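Local structure of probable sugar ABC transporter, sugar-binding protein (Streptococcus pneumoniae, 2W7Y) at residues Gly172-Thr175 and Pro176-Asn180; Gln187-Ala190 and Ser191-Lys194; Gln373-Thr376 and Gln377-Ala381. The protein binds the blood group A-trisaccharide and, as a solute-binding protein, probably hands such glycans to a sugar ABC transporter. All blocks are in the same frame, centred on the assembly; numbering follows the deposited sequence.

From the N terminus, the chain leaves helix 165-171 at G172 and makes the turn of interaction 1, which closes a short loop just ahead of helix 182-193. Interaction 2 lies on the last turns of that helix, and the two touch: A188 packs its CB against W179 and A173 leans on I192, so the loop is folded back onto the helix it leads into. Interaction 3 comes much later, at the end of helix 366-379, which packs on strands 157-164, 293-296 and 302-306; its centre is about 17 Å from that of interaction 1, without touching either. All three are local and in series; none nests or crosses. Interaction 3 lies nearest the bound sugar.

Interaction 1: Gly172-Thr175 and Pro176-Asn180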
ATOM      1  N   GLY A 172       1.153  28.833  -8.843  1.00 23.24           N
ATOM      2  CA  GLY A 172       0.463  28.855 -10.132  1.00 23.06           C
ATOM      3  C   GLY A 172       0.592  27.515 -10.835  1.00 23.03           C
ATOM      4  O   GLY A 172       0.677  27.453 -12.058  1.00 22.94           O
ATOM      5  N   ALA A 173       0.610  26.441 -10.046  1.00 23.03           N
ATOM      6  CA  ALA A 173       0.856  25.098 -10.562  1.00 22.97           C
ATOM      7  C   ALA A 173      -0.442  24.342 -10.841  1.00 23.02           C
ATOM      8  O   ALA A 173      -1.409  24.445 -10.076  1.00 22.97           O
ATOM      9  CB  ALA A 173       1.743  24.313  -9.598  1.00 22.63           C
ATOM     10  N   LYS A 174      -0.452  23.593 -11.945  1.00 23.09           N
ATOM     11  CA  LYS A 174      -1.566  22.710 -12.292  1.00 23.09           C
ATOM     12  C   LYS A 174      -1.803  21.707 -11.169  1.00 23.11           C
ATOM     13  O   LYS A 174      -0.869  21.065 -10.691  1.00 23.08           O
ATOM     14  CB  LYS A 174      -1.274  21.949 -13.590  1.00 23.22           C
ATOM     15  CG  LYS A 174      -1.417  22.758 -14.879  1.00 23.36           C
ATOM     16  CD  LYS A 174      -1.068  21.875 -16.076  1.00 23.50           C
ATOM     17  CE  LYS A 174      -1.098  22.634 -17.389  1.00 23.70           C
ATOM     18  NZ  LYS A 174      -2.476  22.724 -17.924  1.00 24.51           N
ATOM     19  N   THR A 175      -3.055  21.588 -10.741  1.00 23.12           N
ATOM     20  CA  THR A 175      -3.420  20.633  -9.699  1.00 23.09           C
ATOM     21  C   THR A 175      -3.515  19.227 -10.316  1.00 23.05           C
ATOM     22  O   THR A 175      -3.623  19.107 -11.538  1.00 23.02           O
ATOM     23  CB  THR A 175      -4.724  21.053  -8.978  1.00 23.07           C
ATOM     24  OG1 THR A 175      -5.763  21.272  -9.939  1.00 22.92           O
ATOM     25  CG2 THR A 175      -4.503  22.335  -8.194  1.00 23.00           C
ATOM     26  N   PRO A 176      -3.430  18.160  -9.487  1.00 23.08           N
ATOM     27  CA  PRO A 176      -3.482  16.775  -9.975  1.00 23.09           C
ATOM     28  C   PRO A 176      -4.570  16.442 -11.008  1.00 23.24           C
ATOM     29  O   PRO A 176      -4.328  15.633 -11.904  1.00 23.27           O
ATOM     30  CB  PRO A 176      -3.682  15.977  -8.691  1.00 23.14           C
ATOM     31  CG  PRO A 176      -2.923  16.755  -7.691  1.00 23.15           C
ATOM     32  CD  PRO A 176      -3.225  18.191  -8.025  1.00 22.94           C
ATOM     33  N   ASP A 177      -5.741  17.064 -10.894  1.00 23.47           N
ATOM     34  CA  ASP A 177      -6.828  16.857 -11.858  1.00 23.62           C
ATOM     35  C   ASP A 177      -6.525  17.469 -13.234  1.00 23.64           C
ATOM     36  O   ASP A 177      -7.210  17.168 -14.217  1.00 23.65           O
ATOM     37  CB  ASP A 177      -8.153  17.400 -11.308  1.00 23.70           C
ATOM     38  CG  ASP A 177      -8.085  18.885 -10.981  1.00 24.50           C
ATOM     39  OD1 ASP A 177      -8.896  19.663 -11.530  1.00 25.20           O
ATOM     40  OD2 ASP A 177      -7.211  19.278 -10.180  1.00 25.27           O
ATOM     41  N   GLN A 178      -5.500  18.320 -13.299  1.00 23.58           N
ATOM     42  CA  GLN A 178      -5.087  18.951 -14.556  1.00 23.49           C
ATOM     43  C   GLN A 178      -3.883  18.250 -15.190  1.00 23.28           C
ATOM     44  O   GLN A 178      -3.459  18.619 -16.286  1.00 23.36           O
ATOM     45  CB  GLN A 178      -4.771  20.444 -14.352  1.00 23.58           C
ATOM     46  CG  GLN A 178      -5.912  21.280 -13.770  1.00 23.68           C
ATOM     47  CD  GLN A 178      -5.502  22.716 -13.476  1.00 23.97           C
ATOM     48  OE1 GLN A 178      -5.175  23.064 -12.335  1.00 23.83           O
ATOM     49  NE2 GLN A 178      -5.504  23.555 -14.509  1.00 24.17           N
ATOM     50  N   TRP A 179      -3.330  17.255 -14.501  1.00 23.29           N
ATOM     51  CA  TRP A 179      -2.168  16.516 -15.007  1.00 23.21           C
ATOM     52  C   TRP A 179      -2.575  15.446 -16.013  1.00 23.24           C
ATOM     53  O   TRP A 179      -2.797  14.290 -15.649  1.00 23.18           O
ATOM     54  CB  TRP A 179      -1.369  15.862 -13.875  1.00 23.17           C
ATOM     55  CG  TRP A 179      -0.809  16.797 -12.843  1.00 23.17           C
ATOM     56  CD1 TRP A 179      -0.604  18.140 -12.967  1.00 22.82           C
ATOM     57  CD2 TRP A 179      -0.347  16.438 -11.536  1.00 23.12           C
ATOM     58  NE1 TRP A 179      -0.061  18.644 -11.810  1.00 22.93           N
ATOM     59  CE2 TRP A 179       0.108  17.623 -10.914  1.00 22.82           C
ATOM     60  CE3 TRP A 179      -0.280  15.228 -10.824  1.00 23.04           C
ATOM     61  CZ2 TRP A 179       0.623  17.637  -9.616  1.00 22.70           C
ATOM     62  CZ3 TRP A 179       0.234  15.243  -9.530  1.00 22.76           C
ATOM     63  CH2 TRP A 179       0.676  16.442  -8.940  1.00 22.93           C
ATOM     64  N   ASN A 180      -2.663  15.840 -17.281  1.00 23.40           N
ATOM     65  CA  ASN A 180      -3.028  14.920 -18.356  1.00 23.30           C
ATOM     66  C   ASN A 180      -1.849  14.099 -18.850  1.00 23.19           C
ATOM     67  O   ASN A 180      -2.029  13.001 -19.375  1.00 23.07           O
ATOM     68  CB  ASN A 180      -3.673  15.682 -19.512  1.00 23.43           C
ATOM     69  CG  ASN A 180      -5.025  16.256 -19.139  1.00 23.58           C
ATOM     70  OD1 ASN A 180      -5.810  15.618 -18.435  1.00 23.64           O
ATOM     71  ND2 ASN A 180      -5.304  17.467 -19.607  1.00 23.25           N
TER
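T175 meets Q178 twice through its backbone. Its carbonyl O takes the N-H of Q178 at 2.7 Å, and its own N-H is taken up by the Q178 side chain, with T175 N to Q178 OE1 3.0 Å and nearly straight at 167°. The donor stands above the plane of the Q178 amide and not on a lone pair. With CG turned back beside its backbone N (chi1 -57°) and the rest of the chain extended, Q178 brings its amide round to that N-H, passing K174 at about a right angle, CB to CB 3.9 Å. The T175 hydroxyl gives its proton to D177, OG1 to OD2 a very short 2.5 Å, a length to be read with caution. The Q178 N to T175 O bond closes the first turn of a short 3-10 segment, 176-178, and W179 N continues it by bonding to P176 O; W179 is then the centre of an inverse gamma turn. The carbonyl of K174 receives W179 NE1 at 2.8 Å, but the bond is bent to 130° and weak. The indole lies against the turn, one face covered by P176 CA, 3.5 Å above the ring centre, and by T175 C nearer the rim. Elsewhere the ring meets F185 edge-to-face and touches L161 and F168, while the W179 backbone bonds to A300.

Interaction 2: Gln187-Ala190 and Ser191-Lys194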
ATOM      1  N   GLN A 187       6.252  19.814 -14.728  1.00 22.77           N
ATOM      2  CA  GLN A 187       6.163  21.275 -14.856  1.00 22.83           C
ATOM      3  C   GLN A 187       5.511  21.910 -13.626  1.00 22.77           C
ATOM      4  O   GLN A 187       5.884  23.008 -13.216  1.00 22.69           O
ATOM      5  CB  GLN A 187       5.431  21.675 -16.144  1.00 22.73           C
ATOM      6  CG  GLN A 187       6.246  21.401 -17.408  1.00 22.93           C
ATOM      7  CD  GLN A 187       5.424  21.347 -18.688  1.00 23.34           C
ATOM      8  OE1 GLN A 187       5.795  20.660 -19.643  1.00 23.36           O
ATOM      9  NE2 GLN A 187       4.315  22.077 -18.720  1.00 23.46           N
ATOM     10  N   ALA A 188       4.549  21.200 -13.036  1.00 22.90           N
ATOM     11  CA  ALA A 188       3.914  21.618 -11.787  1.00 23.00           C
ATOM     12  C   ALA A 188       4.915  21.559 -10.636  1.00 23.04           C
ATOM     13  O   ALA A 188       4.972  22.462  -9.799  1.00 22.83           O
ATOM     14  CB  ALA A 188       2.701  20.747 -11.489  1.00 23.02           C
HETATM   15  N   MSE A 189       5.705  20.489 -10.619  1.00 23.21           N
HETATM   16  CA  MSE A 189       6.760  20.297  -9.628  1.00 23.48           C
HETATM   17  C   MSE A 189       7.864  21.343  -9.728  1.00 23.29           C
HETATM   18  O   MSE A 189       8.337  21.843  -8.710  1.00 23.30           O
HETATM   19  CB  MSE A 189       7.344  18.888  -9.746  1.00 23.68           C
HETATM   20  CG  MSE A 189       7.106  17.982  -8.543  1.00 24.60           C
HETATM   21 SE   MSE A 189       5.300  17.923  -7.791  1.00 27.19          SE
HETATM   22  CE  MSE A 189       5.383  19.355  -6.487  1.00 25.75           C
ATOM     23  N   ALA A 190       8.263  21.668 -10.955  1.00 23.26           N
ATOM     24  CA  ALA A 190       9.251  22.719 -11.212  1.00 23.22           C
ATOM     25  C   ALA A 190       8.777  24.090 -10.707  1.00 23.15           C
ATOM     26  O   ALA A 190       9.540  24.817 -10.071  1.00 23.23           O
ATOM     27  CB  ALA A 190       9.598  22.775 -12.695  1.00 23.09           C
ATOM     28  N   SER A 191       7.514  24.423 -10.978  1.00 23.24           N
ATOM     29  CA  SER A 191       6.889  25.667 -10.507  1.00 23.36           C
ATOM     30  C   SER A 191       6.913  25.817  -8.989  1.00 23.31           C
ATOM     31  O   SER A 191       7.152  26.910  -8.473  1.00 23.45           O
ATOM     32  CB  SER A 191       5.439  25.751 -10.985  1.00 23.29           C
ATOM     33  OG  SER A 191       5.362  25.694 -12.396  1.00 23.81           O
ATOM     34  N   ILE A 192       6.654  24.714  -8.290  1.00 23.27           N
ATOM     35  CA  ILE A 192       6.574  24.694  -6.830  1.00 23.26           C
ATOM     36  C   ILE A 192       7.954  24.860  -6.195  1.00 23.37           C
ATOM     37  O   ILE A 192       8.089  25.493  -5.143  1.00 23.40           O
ATOM     38  CB  ILE A 192       5.863  23.404  -6.331  1.00 23.35           C
ATOM     39  CG1 ILE A 192       4.359  23.505  -6.611  1.00 22.94           C
ATOM     40  CG2 ILE A 192       6.105  23.179  -4.837  1.00 23.51           C
ATOM     41  CD1 ILE A 192       3.649  22.196  -6.691  1.00 22.43           C
ATOM     42  N   ARG A 193       8.970  24.304  -6.853  1.00 23.45           N
ATOM     43  CA  ARG A 193      10.358  24.414  -6.403  1.00 23.43           C
ATOM     44  C   ARG A 193      10.928  25.825  -6.570  1.00 23.46           C
ATOM     45  O   ARG A 193      11.914  26.174  -5.917  1.00 23.64           O
ATOM     46  CB  ARG A 193      11.250  23.384  -7.112  1.00 23.41           C
ATOM     47  CG  ARG A 193      10.975  21.950  -6.706  1.00 23.07           C
ATOM     48  CD  ARG A 193      11.972  20.981  -7.323  1.00 23.09           C
ATOM     49  NE  ARG A 193      11.492  19.603  -7.218  1.00 23.01           N
ATOM     50  CZ  ARG A 193      10.978  18.899  -8.224  1.00 22.81           C
ATOM     51  NH1 ARG A 193      10.890  19.416  -9.440  1.00 22.66           N
ATOM     52  NH2 ARG A 193      10.558  17.662  -8.012  1.00 23.20           N
ATOM     53  N   LYS A 194      10.313  26.629  -7.438  1.00 23.47           N
ATOM     54  CA  LYS A 194      10.690  28.042  -7.597  1.00 23.48           C
ATOM     55  C   LYS A 194      10.351  28.863  -6.349  1.00 23.59           C
ATOM     56  O   LYS A 194      10.889  29.956  -6.142  1.00 23.60           O
ATOM     57  CB  LYS A 194      10.029  28.649  -8.837  1.00 23.41           C
ATOM     58  CG  LYS A 194      10.735  28.313 -10.140  1.00 23.49           C
ATOM     59  CD  LYS A 194       9.871  28.649 -11.345  1.00 23.69           C
ATOM     60  CE  LYS A 194      10.530  28.191 -12.639  1.00 23.89           C
ATOM     61  NZ  LYS A 194       9.525  27.888 -13.699  1.00 24.01           N
TER
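R193 crosses M189, one helical turn earlier, at a slant, and its side chain can be followed outward. CB sits 3.7 Å from both M189 O and A190 O. CG comes closer, 3.3 Å from M189 O, the same carbonyl that accepts R193 N in a regular helical hydrogen bond. With CG beside the backbone N (chi1 -69°) and the chain extended as far as NE, CD passes that oxygen at longer range and the guanidinium lies with one face over it. At the tip NH1 rests 3.6 Å from M189 CB and NH2 3.5 Å from M189 CG. NH2 also makes a salt bridge to E249 and a hydrogen bond to N253, which fix the end of the chain. M189, modelled as selenomethionine, bends at chi2 and chi3 and carries CE across to I192, a tight 3.3 Å from its CD1, on the buried side where I192 also meets F168 and A275. S191 turns the other way: its hydroxyl and its N-H both reach Q187 O, OG at 2.9 Å and N at 3.1 Å, from opposite faces of the carbonyl plane. The chemistry divides accordingly: the serine spends its hydroxyl on the helix itself, whereas the arginine runs its stem past the carbonyl of M189, rests its guanidinium on M189 CB and CG, and sends its charge on to E249.

Interaction 3: Gln373-Thr376 and Gln377-Ala381; sequences QAIT and QVKNA
N380 folds its side chain back onto T376, and the carbonyl of T376 takes both the side-chain and the backbone N-H of N380. The stronger bond is that of the side-chain amide, N380 ND2 to T376 O 2.7 Å, almost straight at 171°, with the oxygen lying in the plane of the asparagine amide; the backbone N of N380 reaches the same oxygen only weakly. CG of N380 beside its own backbone N (chi1 -69°) is what swings the amide under the last turn, where ND2 also brushes T376 CG2. The T376 hydroxyl looks elsewhere, to the carbonyl of G372.

The tight side of this turn is formed by A374, I375 and V378, all buried. A374 packs on V281, P295 and W162, while V378 lies on A303, S305 and T158. The backbone bond from K379 N to I375 O measures 2.9 Å, but V378 N to A374 O is stretched to 3.5 Å and weak. A water sits 3.0 Å from A374 O and 2.9 Å from Q377 OE1, within donating distance of both, though it has more acceptors in reach than protons. The other half of the Q377 amide, NE2, is held by P295 O; near that proline the amides of Q373 and Q377 approach, NE2 to NE2 3.9 Å, with their planes 71° apart.

The outer side is looser, and exposed Q373 and K379 stand on it. K379 runs alongside I375 with CE 3.7 Å from CG2, and its end then leads away.

This is the last turn of helix 366-379, where an asparagine just past the helical residues bonds back to the carbonyl four residues earlier. The I375 side chain stays about 9 Å from the bound galactose, and strand 383-385 follows, joining the mixed sheet alongside strand 302-306.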
ATOM      1  N   GLN A 373     -14.039  10.743  -0.538  1.00 23.08           N
ATOM      2  CA  GLN A 373     -13.606  11.512  -1.704  1.00 23.22           C
ATOM      3  C   GLN A 373     -12.389  10.866  -2.358  1.00 23.20           C
ATOM      4  O   GLN A 373     -12.338  10.718  -3.579  1.00 23.43           O
ATOM      5  CB  GLN A 373     -13.289  12.964  -1.318  1.00 23.11           C
ATOM      6  CG  GLN A 373     -13.157  13.895  -2.520  1.00 23.74           C
ATOM      7  CD  GLN A 373     -12.409  15.188  -2.228  1.00 24.22           C
ATOM      8  OE1 GLN A 373     -12.188  15.560  -1.071  1.00 24.62           O
ATOM      9  NE2 GLN A 373     -12.018  15.886  -3.288  1.00 23.80           N
ATOM     10  N   ALA A 374     -11.419  10.478  -1.533  1.00 23.19           N
ATOM     11  CA  ALA A 374     -10.204   9.815  -2.001  1.00 23.10           C
ATOM     12  C   ALA A 374     -10.494   8.454  -2.640  1.00 23.02           C
ATOM     13  O   ALA A 374      -9.920   8.121  -3.679  1.00 23.19           O
ATOM     14  CB  ALA A 374      -9.201   9.679  -0.858  1.00 23.00           C
ATOM     15  N   ILE A 375     -11.386   7.678  -2.027  1.00 23.03           N
ATOM     16  CA  ILE A 375     -11.790   6.378  -2.584  1.00 23.05           C
ATOM     17  C   ILE A 375     -12.512   6.522  -3.935  1.00 22.92           C
ATOM     18  O   ILE A 375     -12.196   5.802  -4.884  1.00 22.98           O
ATOM     19  CB  ILE A 375     -12.638   5.543  -1.578  1.00 23.12           C
ATOM     20  CG1 ILE A 375     -11.798   5.160  -0.352  1.00 22.86           C
ATOM     21  CG2 ILE A 375     -13.188   4.284  -2.249  1.00 23.08           C
ATOM     22  CD1 ILE A 375     -12.617   4.637   0.823  1.00 22.69           C
ATOM     23  N   THR A 376     -13.460   7.458  -4.013  1.00 22.86           N
ATOM     24  CA  THR A 376     -14.223   7.722  -5.245  1.00 23.03           C
ATOM     25  C   THR A 376     -13.320   8.107  -6.429  1.00 23.01           C
ATOM     26  O   THR A 376     -13.596   7.729  -7.569  1.00 23.06           O
ATOM     27  CB  THR A 376     -15.340   8.784  -5.011  1.00 23.01           C
ATOM     28  OG1 THR A 376     -16.312   8.255  -4.101  1.00 23.62           O
ATOM     29  CG2 THR A 376     -16.056   9.168  -6.302  1.00 23.07           C
ATOM     30  N   GLN A 377     -12.243   8.842  -6.150  1.00 23.02           N
ATOM     31  CA  GLN A 377     -11.269   9.214  -7.180  1.00 22.93           C
ATOM     32  C   GLN A 377     -10.574   8.003  -7.804  1.00 22.88           C
ATOM     33  O   GLN A 377     -10.427   7.939  -9.026  1.00 22.76           O
ATOM     34  CB  GLN A 377     -10.228  10.177  -6.617  1.00 22.86           C
ATOM     35  CG  GLN A 377     -10.744  11.588  -6.378  1.00 22.76           C
ATOM     36  CD  GLN A 377      -9.685  12.485  -5.782  1.00 22.66           C
ATOM     37  OE1 GLN A 377      -8.641  12.011  -5.336  1.00 22.75           O
ATOM     38  NE2 GLN A 377      -9.943  13.787  -5.773  1.00 22.29           N
ATOM     39  N   VAL A 378     -10.156   7.058  -6.958  1.00 22.81           N
ATOM     40  CA  VAL A 378      -9.483   5.835  -7.395  1.00 22.93           C
ATOM     41  C   VAL A 378     -10.461   4.919  -8.133  1.00 23.17           C
ATOM     42  O   VAL A 378     -10.113   4.326  -9.159  1.00 23.29           O
ATOM     43  CB  VAL A 378      -8.824   5.078  -6.206  1.00 23.00           C
ATOM     44  CG1 VAL A 378      -8.198   3.763  -6.668  1.00 22.90           C
ATOM     45  CG2 VAL A 378      -7.784   5.949  -5.511  1.00 22.69           C
ATOM     46  N   LYS A 379     -11.683   4.822  -7.612  1.00 23.28           N
ATOM     47  CA  LYS A 379     -12.754   4.034  -8.238  1.00 23.24           C
ATOM     48  C   LYS A 379     -13.159   4.560  -9.617  1.00 23.25           C
ATOM     49  O   LYS A 379     -13.704   3.813 -10.434  1.00 23.27           O
ATOM     50  CB  LYS A 379     -13.985   3.980  -7.327  1.00 23.23           C
ATOM     51  CG  LYS A 379     -13.857   3.035  -6.141  1.00 23.17           C
ATOM     52  CD  LYS A 379     -15.136   3.028  -5.312  1.00 23.54           C
ATOM     53  CE  LYS A 379     -15.150   1.897  -4.288  1.00 23.66           C
ATOM     54  NZ  LYS A 379     -15.119   0.547  -4.936  1.00 24.48           N
ATOM     55  N   ASN A 380     -12.893   5.842  -9.869  1.00 23.17           N
ATOM     56  CA  ASN A 380     -13.275   6.491 -11.127  1.00 23.26           C
ATOM     57  C   ASN A 380     -12.075   6.916 -11.980  1.00 23.26           C
ATOM     58  O   ASN A 380     -12.203   7.736 -12.894  1.00 23.38           O
ATOM     59  CB  ASN A 380     -14.208   7.677 -10.860  1.00 23.12           C
ATOM     60  CG  ASN A 380     -15.575   7.239 -10.372  1.00 23.36           C
ATOM     61  OD1 ASN A 380     -16.464   6.931 -11.167  1.00 23.40           O
ATOM     62  ND2 ASN A 380     -15.750   7.211  -9.054  1.00 23.28           N
ATOM     63  N   ALA A 381     -10.913   6.347 -11.667  1.00 23.31           N
ATOM     64  CA  ALA A 381      -9.695   6.550 -12.447  1.00 23.28           C
ATOM     65  C   ALA A 381      -9.858   5.979 -13.855  1.00 23.32           C
ATOM     66  O   ALA A 381     -10.577   4.989 -14.052  1.00 23.25           O
ATOM     67  CB  ALA A 381      -8.509   5.898 -11.745  1.00 23.21           C
TER
HETATM   68  O   HOH W   1      -7.387   9.473  -4.606  1.00 12.05           O